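Local coordinates for protein heterodimeric restriction endonuclease R.BspD6I small subunit (Bacillus sp., PDB 2P14) that serves as the catalytic subunit of a heterodimeric type IIS restriction endonuclease, probably cutting DNA in complex with a site-specific nickase, at residues E10-I15 with L109-D114; Y26-K31 with D136-L141. All blocks are in the same frame, centred on the assembly; numbering follows the deposited sequence. Where two conformers were deposited one is given.

From the N terminus helix 2-7 leads into the loop 10-15, and helix 17-32 follows, which carries residues 26-31. The chain goes on through strands of the central mixed sheet and helix 80-98 to strand 104-110, at whose end residues 109-114 meet the loop and close contact 1. Strand 130-134 leads into helix 135-146, where residues 136-141 return to 26-31 as contact 2. The two closures therefore cross, neither lying inside the other. Contact 1 ties the early loop to the strand end by a surface salt bridge, whereas contact 2 joins two helices in the interior. Their segments nevertheless touch where L109 CD1 packs 3.6 Å from F138 CB.

Contact 1: residues E10-I15 with L109-D114; sequences EVEKTI and LGKSID
E12 and K111 reach for each other from opposite directions across a gap of 11.1 Å between their CA atoms, and their side chains alone make the contact. K111 NZ donates a hydrogen bond of 3.1 Å to E12 OE1, which together with the opposite charges makes a salt bridge. The ammonium comes in on the syn lone pair of OE1, facing the partner oxygen, and K111 NZ lies 3.5 Å from E12 OE2 as well. It leans toward one oxygen while remaining near both, an arrangement in which the positive charge probably steadies the whole carboxylate. The lysine chain is nearly extended until it turns about its CG-CD bond (chi3 -62°), which redirects the ammonium while K111 CD lies 3.4 Å from E12 OE1. That methylene merely packs against the oxygen that NZ bonds. K111 also touches L76 and I78.

Bonds within the loop bridge across E12. K13 NZ bonds E10 OE1 at 2.7 Å, a second salt bridge within the loop. V11 O accepts from both the backbone N and the hydroxyl of T14, the latter at 2.7 Å (T14 OG1 to V11 O) and in the carbonyl plane. Beyond K111, Q82 bonds S112 O and D114 N, and D114 serves as the N-cap of helix 115-121 through F117 N.

Both charged residues are solvent-exposed, and just 75 Å² is buried in all. This is a surface salt bridge between the loop joining helices 2-7 and 17-32 and the exit of strand 104-110, part of the central mixed sheet in a fold consistent with the PD-(D/E)XK nuclease core.

Contact 2: residues Y26-K31 with D136-L141; sequences YRVFKK and DQFKKL
With CG anti to the backbone N (chi1 -178°), F138 projects its ring from helix 135-146 straight at helix 17-32, while F29, its CG anti to the carbonyl carbon (chi1 -77°), brings its ring round so that its CE2 meets F138, although the CB of F29 does not itself point across. V28 comes from the direction opposite to F138 and offers both methyls. Its CG1 lies 3.7 Å from F138 CZ, and V28 CG2 is 4.0 Å from F138 CE2, so the end of the ring meets a branched aliphatic surface. F29 CE2 also approaches F138 CZ at 3.7 Å. The two ring planes differ by 22°, yet the centroids are 5.9 Å apart: the rings are nearly parallel but slid so far that they barely overlap, touching obliquely through a few outer carbons rather than as a full stack. F138 CZ is therefore shared between V28 and F29.

Both phenylalanines also rest on L107 of strand 104-110, which places the two helices side by side over one face of the central sheet. V28 further touches I4 of helix 2-7, and Y8 packs against F138. In place of F138, an alanine would probably open a gap between the helices and leave V28 CG1 and F29 CE2 without their shared aromatic partner.

All three touching residues are buried and only carbon meets carbon, consistent with a contact held by dispersion and the exclusion of water, with no polar bond between the segments to fix direction.

Contact 1: residues E10-I15 with L109-D114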
loop_
_atom_site.group_PDB
_atom_site.type_symbol
_atom_site.label_atom_id
_atom_site.label_comp_id
_atom_site.label_asym_id
_atom_site.label_seq_id
_atom_site.Cartn_x
_atom_site.Cartn_y
_atom_site.Cartn_z
ATOM N N GLU A 10 1.330 -14.912 9.746
ATOM C CA GLU A 10 1.779 -16.230 9.236
ATOM C C GLU A 10 2.583 -16.114 7.946
ATOM O O GLU A 10 3.229 -17.056 7.528
ATOM C CB GLU A 10 0.607 -17.183 9.010
ATOM C CG GLU A 10 -0.314 -17.347 10.197
ATOM C CD GLU A 10 0.420 -17.783 11.483
ATOM O OE1 GLU A 10 1.323 -18.653 11.408
ATOM O OE2 GLU A 10 0.096 -17.253 12.564
ATOM N N VAL A 11 2.568 -14.944 7.329
ATOM C CA VAL A 11 3.217 -14.749 6.023
ATOM C C VAL A 11 4.690 -15.194 6.052
ATOM O O VAL A 11 5.195 -15.808 5.098
ATOM C CB VAL A 11 3.073 -13.272 5.591
ATOM C CG1 VAL A 11 4.141 -12.856 4.562
ATOM C CG2 VAL A 11 1.671 -13.012 5.087
ATOM N N GLU A 12 5.394 -14.882 7.147
ATOM C CA GLU A 12 6.848 -15.156 7.191
ATOM C C GLU A 12 7.190 -16.631 7.324
ATOM O O GLU A 12 8.350 -17.021 7.166
ATOM C CB GLU A 12 7.584 -14.273 8.228
ATOM C CG GLU A 12 7.203 -12.789 8.009
ATOM C CD GLU A 12 8.307 -11.779 8.231
ATOM O OE1 GLU A 12 8.247 -11.059 9.253
ATOM O OE2 GLU A 12 9.202 -11.671 7.362
ATOM N N LYS A 13 6.163 -17.435 7.578
ATOM C CA LYS A 13 6.338 -18.891 7.706
ATOM C C LYS A 13 5.879 -19.669 6.470
ATOM O O LYS A 13 5.893 -20.911 6.453
ATOM C CB LYS A 13 5.635 -19.390 8.980
ATOM C CG LYS A 13 6.397 -18.992 10.237
ATOM C CD LYS A 13 5.684 -19.305 11.526
ATOM C CE LYS A 13 4.584 -18.331 11.811
ATOM N NZ LYS A 13 3.647 -18.983 12.810
ATOM N N THR A 14 5.465 -18.947 5.434
ATOM C CA THR A 14 5.131 -19.566 4.144
ATOM C C THR A 14 6.398 -19.845 3.336
ATOM O O THR A 14 7.487 -19.389 3.679
ATOM C CB THR A 14 4.163 -18.661 3.324
ATOM O OG1 THR A 14 4.843 -17.459 2.937
ATOM C CG2 THR A 14 2.864 -18.367 4.137
ATOM N N ILE A 15 6.253 -20.585 2.240
ATOM C CA ILE A 15 7.418 -20.946 1.445
ATOM C C ILE A 15 8.051 -19.749 0.712
ATOM O O ILE A 15 9.231 -19.749 0.382
ATOM C CB ILE A 15 7.119 -22.125 0.481
ATOM C CG1 ILE A 15 8.428 -22.810 0.084
ATOM C CG2 ILE A 15 6.290 -21.699 -0.732
ATOM C CD1 ILE A 15 9.062 -23.580 1.198
ATOM N N LEU A 109 3.192 -0.637 1.651
ATOM C CA LEU A 109 2.966 -1.425 2.865
ATOM C C LEU A 109 4.243 -2.160 3.194
ATOM O O LEU A 109 4.718 -2.952 2.364
ATOM C CB LEU A 109 1.856 -2.457 2.633
ATOM C CG LEU A 109 1.463 -3.269 3.870
ATOM C CD1 LEU A 109 0.822 -2.348 4.899
ATOM C CD2 LEU A 109 0.454 -4.334 3.511
ATOM N N GLY A 110 4.773 -1.907 4.394
ATOM C CA GLY A 110 5.974 -2.571 4.858
ATOM C C GLY A 110 5.841 -3.029 6.300
ATOM O O GLY A 110 4.837 -2.726 6.929
ATOM N N LYS A 111 6.814 -3.789 6.797
ATOM C CA LYS A 111 6.822 -4.143 8.241
ATOM C C LYS A 111 7.181 -2.936 9.093
ATOM O O LYS A 111 6.646 -2.716 10.186
ATOM C CB LYS A 111 7.833 -5.259 8.519
ATOM C CG LYS A 111 7.419 -6.588 7.911
ATOM C CD LYS A 111 8.187 -7.732 8.555
ATOM C CE LYS A 111 9.682 -7.626 8.328
ATOM N NZ LYS A 111 10.386 -8.786 8.955
ATOM N N SER A 112 8.104 -2.147 8.552
ATOM C CA SER A 112 8.523 -0.913 9.190
ATOM C C SER A 112 8.963 0.005 8.075
ATOM O O SER A 112 9.441 -0.453 7.040
ATOM C CB SER A 112 9.660 -1.174 10.172
ATOM O OG SER A 112 10.722 -1.827 9.514
ATOM N N ILE A 113 8.770 1.313 8.284
ATOM C CA ILE A 113 9.062 2.289 7.221
ATOM C C ILE A 113 10.406 2.942 7.503
ATOM O O ILE A 113 10.595 3.552 8.575
ATOM C CB ILE A 113 7.947 3.377 7.111
ATOM C CG1 ILE A 113 6.575 2.715 6.936
ATOM C CG2 ILE A 113 8.279 4.363 5.957
ATOM C CD1 ILE A 113 6.499 1.773 5.717
ATOM N N ASP A 114 11.334 2.803 6.562
ATOM C CA ASP A 114 12.677 3.359 6.740
ATOM C C ASP A 114 12.644 4.868 6.468
ATOM O O ASP A 114 11.983 5.328 5.538
ATOM C CB ASP A 114 13.637 2.637 5.804
ATOM C CG ASP A 114 15.000 3.271 5.765
ATOM O OD1 ASP A 114 15.744 3.070 6.736
ATOM O OD2 ASP A 114 15.297 3.963 4.765
#

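Contact 2: residues Y26-K31 with D136-L141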
loop_
_atom_site.group_PDB
_atom_site.type_symbol
_atom_site.label_atom_id
_atom_site.label_comp_id
_atom_site.label_asym_id
_atom_site.label_seq_id
_atom_site.Cartn_x
_atom_site.Cartn_y
_atom_site.Cartn_z
ATOM N N TYR A 26 -3.772 -8.008 -1.385
ATOM C CA TYR A 26 -4.827 -8.140 -2.387
ATOM C C TYR A 26 -6.132 -8.700 -1.779
ATOM O O TYR A 26 -7.216 -8.186 -2.082
ATOM C CB TYR A 26 -4.284 -9.049 -3.496
ATOM C CG TYR A 26 -5.324 -9.735 -4.349
ATOM C CD1 TYR A 26 -5.957 -9.077 -5.407
ATOM C CD2 TYR A 26 -5.664 -11.063 -4.090
ATOM C CE1 TYR A 26 -6.912 -9.734 -6.198
ATOM C CE2 TYR A 26 -6.602 -11.720 -4.873
ATOM C CZ TYR A 26 -7.230 -11.056 -5.896
ATOM O OH TYR A 26 -8.147 -11.766 -6.654
ATOM N N ARG A 27 -6.038 -9.729 -0.937
ATOM C CA ARG A 27 -7.252 -10.260 -0.280
ATOM C C ARG A 27 -7.996 -9.179 0.510
ATOM O O ARG A 27 -9.220 -9.168 0.513
ATOM C CB ARG A 27 -6.923 -11.441 0.643
ATOM C CG ARG A 27 -6.387 -12.678 -0.099
ATOM C CD ARG A 27 -6.748 -13.934 0.668
ATOM N NE ARG A 27 -6.050 -13.986 1.940
ATOM C CZ ARG A 27 -6.367 -14.799 2.952
ATOM N NH1 ARG A 27 -7.398 -15.655 2.868
ATOM N NH2 ARG A 27 -5.658 -14.764 4.050
ATOM N N VAL A 28 -7.264 -8.284 1.174
ATOM C CA VAL A 28 -7.918 -7.185 1.921
ATOM C C VAL A 28 -8.740 -6.308 0.979
ATOM O O VAL A 28 -9.940 -6.039 1.219
ATOM C CB VAL A 28 -6.881 -6.316 2.663
ATOM C CG1 VAL A 28 -7.587 -5.069 3.276
ATOM C CG2 VAL A 28 -6.219 -7.093 3.737
ATOM N N PHE A 29 -8.105 -5.853 -0.102
ATOM C CA PHE A 29 -8.790 -4.978 -1.064
ATOM C C PHE A 29 -9.924 -5.666 -1.836
ATOM O O PHE A 29 -10.981 -5.081 -2.084
ATOM C CB PHE A 29 -7.798 -4.305 -2.002
ATOM C CG PHE A 29 -7.087 -3.177 -1.359
ATOM C CD1 PHE A 29 -7.668 -1.892 -1.343
ATOM C CD2 PHE A 29 -5.865 -3.378 -0.728
ATOM C CE1 PHE A 29 -7.027 -0.833 -0.709
ATOM C CE2 PHE A 29 -5.223 -2.316 -0.096
ATOM C CZ PHE A 29 -5.808 -1.042 -0.103
ATOM N N LYS A 30 -9.742 -6.940 -2.133
ATOM C CA LYS A 30 -10.831 -7.696 -2.759
ATOM C C LYS A 30 -12.035 -7.765 -1.806
ATOM O O LYS A 30 -13.190 -7.562 -2.205
ATOM C CB LYS A 30 -10.340 -9.106 -3.120
ATOM C CG LYS A 30 -11.403 -9.971 -3.865
ATOM C CD LYS A 30 -10.838 -11.327 -4.240
ATOM C CE LYS A 30 -11.914 -12.197 -4.876
ATOM N NZ LYS A 30 -12.250 -11.641 -6.215
ATOM N N LYS A 31 -11.767 -8.028 -0.529
ATOM C CA LYS A 31 -12.861 -8.151 0.446
ATOM C C LYS A 31 -13.530 -6.801 0.746
ATOM O O LYS A 31 -14.748 -6.745 0.987
ATOM C CB LYS A 31 -12.396 -8.800 1.735
ATOM C CG LYS A 31 -13.587 -9.239 2.553
ATOM C CD LYS A 31 -13.291 -10.341 3.470
ATOM C CE LYS A 31 -14.549 -10.778 4.195
ATOM N NZ LYS A 31 -14.280 -12.018 4.913
ATOM N N ASP A 136 0.925 -2.987 10.931
ATOM C CA ASP A 136 0.108 -2.722 12.112
ATOM C C ASP A 136 -0.805 -1.513 11.899
ATOM O O ASP A 136 -1.967 -1.532 12.284
ATOM C CB ASP A 136 1.004 -2.528 13.342
ATOM C CG ASP A 136 1.702 -3.829 13.782
ATOM O OD1 ASP A 136 1.131 -4.933 13.577
ATOM O OD2 ASP A 136 2.823 -3.746 14.357
ATOM N N GLN A 137 -0.292 -0.499 11.219
ATOM C CA GLN A 137 -1.102 0.673 10.882
ATOM C C GLN A 137 -2.210 0.325 9.891
ATOM O O GLN A 137 -3.342 0.782 10.029
ATOM C CB GLN A 137 -0.213 1.777 10.289
ATOM C CG GLN A 137 0.729 2.389 11.327
ATOM C CD GLN A 137 1.861 3.157 10.714
ATOM O OE1 GLN A 137 2.056 3.177 9.489
ATOM N NE2 GLN A 137 2.644 3.813 11.578
ATOM N N PHE A 138 -1.880 -0.480 8.889
ATOM C CA PHE A 138 -2.855 -0.870 7.887
ATOM C C PHE A 138 -3.968 -1.712 8.521
ATOM O O PHE A 138 -5.157 -1.528 8.187
ATOM C CB PHE A 138 -2.118 -1.648 6.790
ATOM C CG PHE A 138 -2.995 -2.082 5.654
ATOM C CD1 PHE A 138 -3.734 -1.140 4.930
ATOM C CD2 PHE A 138 -3.066 -3.440 5.288
ATOM C CE1 PHE A 138 -4.546 -1.540 3.838
ATOM C CE2 PHE A 138 -3.855 -3.844 4.223
ATOM C CZ PHE A 138 -4.596 -2.914 3.512
ATOM N N LYS A 139 -3.595 -2.625 9.421
ATOM C CA LYS A 139 -4.628 -3.421 10.106
ATOM C C LYS A 139 -5.553 -2.507 10.890
ATOM O O LYS A 139 -6.781 -2.683 10.862
ATOM C CB LYS A 139 -4.028 -4.398 11.092
ATOM C CG LYS A 139 -3.243 -5.536 10.539
ATOM C CD LYS A 139 -2.896 -6.354 11.760
ATOM C CE LYS A 139 -2.119 -7.561 11.436
ATOM N NZ LYS A 139 -1.896 -8.364 12.687
ATOM N N LYS A 140 -4.973 -1.542 11.609
ATOM C CA LYS A 140 -5.780 -0.569 12.366
ATOM C C LYS A 140 -6.742 0.168 11.438
ATOM O O LYS A 140 -7.935 0.245 11.732
ATOM C CB LYS A 140 -4.912 0.420 13.158
ATOM C CG LYS A 140 -4.565 -0.043 14.534
ATOM C CD LYS A 140 -4.267 1.160 15.432
ATOM C CE LYS A 140 -4.507 0.867 16.922
ATOM N NZ LYS A 140 -3.262 0.366 17.578
ATOM N N LEU A 141 -6.248 0.646 10.292
ATOM C CA LEU A 141 -7.053 1.336 9.303
ATOM C C LEU A 141 -8.216 0.482 8.802
ATOM O O LEU A 141 -9.351 0.953 8.735
ATOM C CB LEU A 141 -6.197 1.826 8.132
ATOM C CG LEU A 141 -6.942 2.472 6.960
ATOM C CD1 LEU A 141 -7.797 3.670 7.428
ATOM C CD2 LEU A 141 -5.950 2.893 5.892
#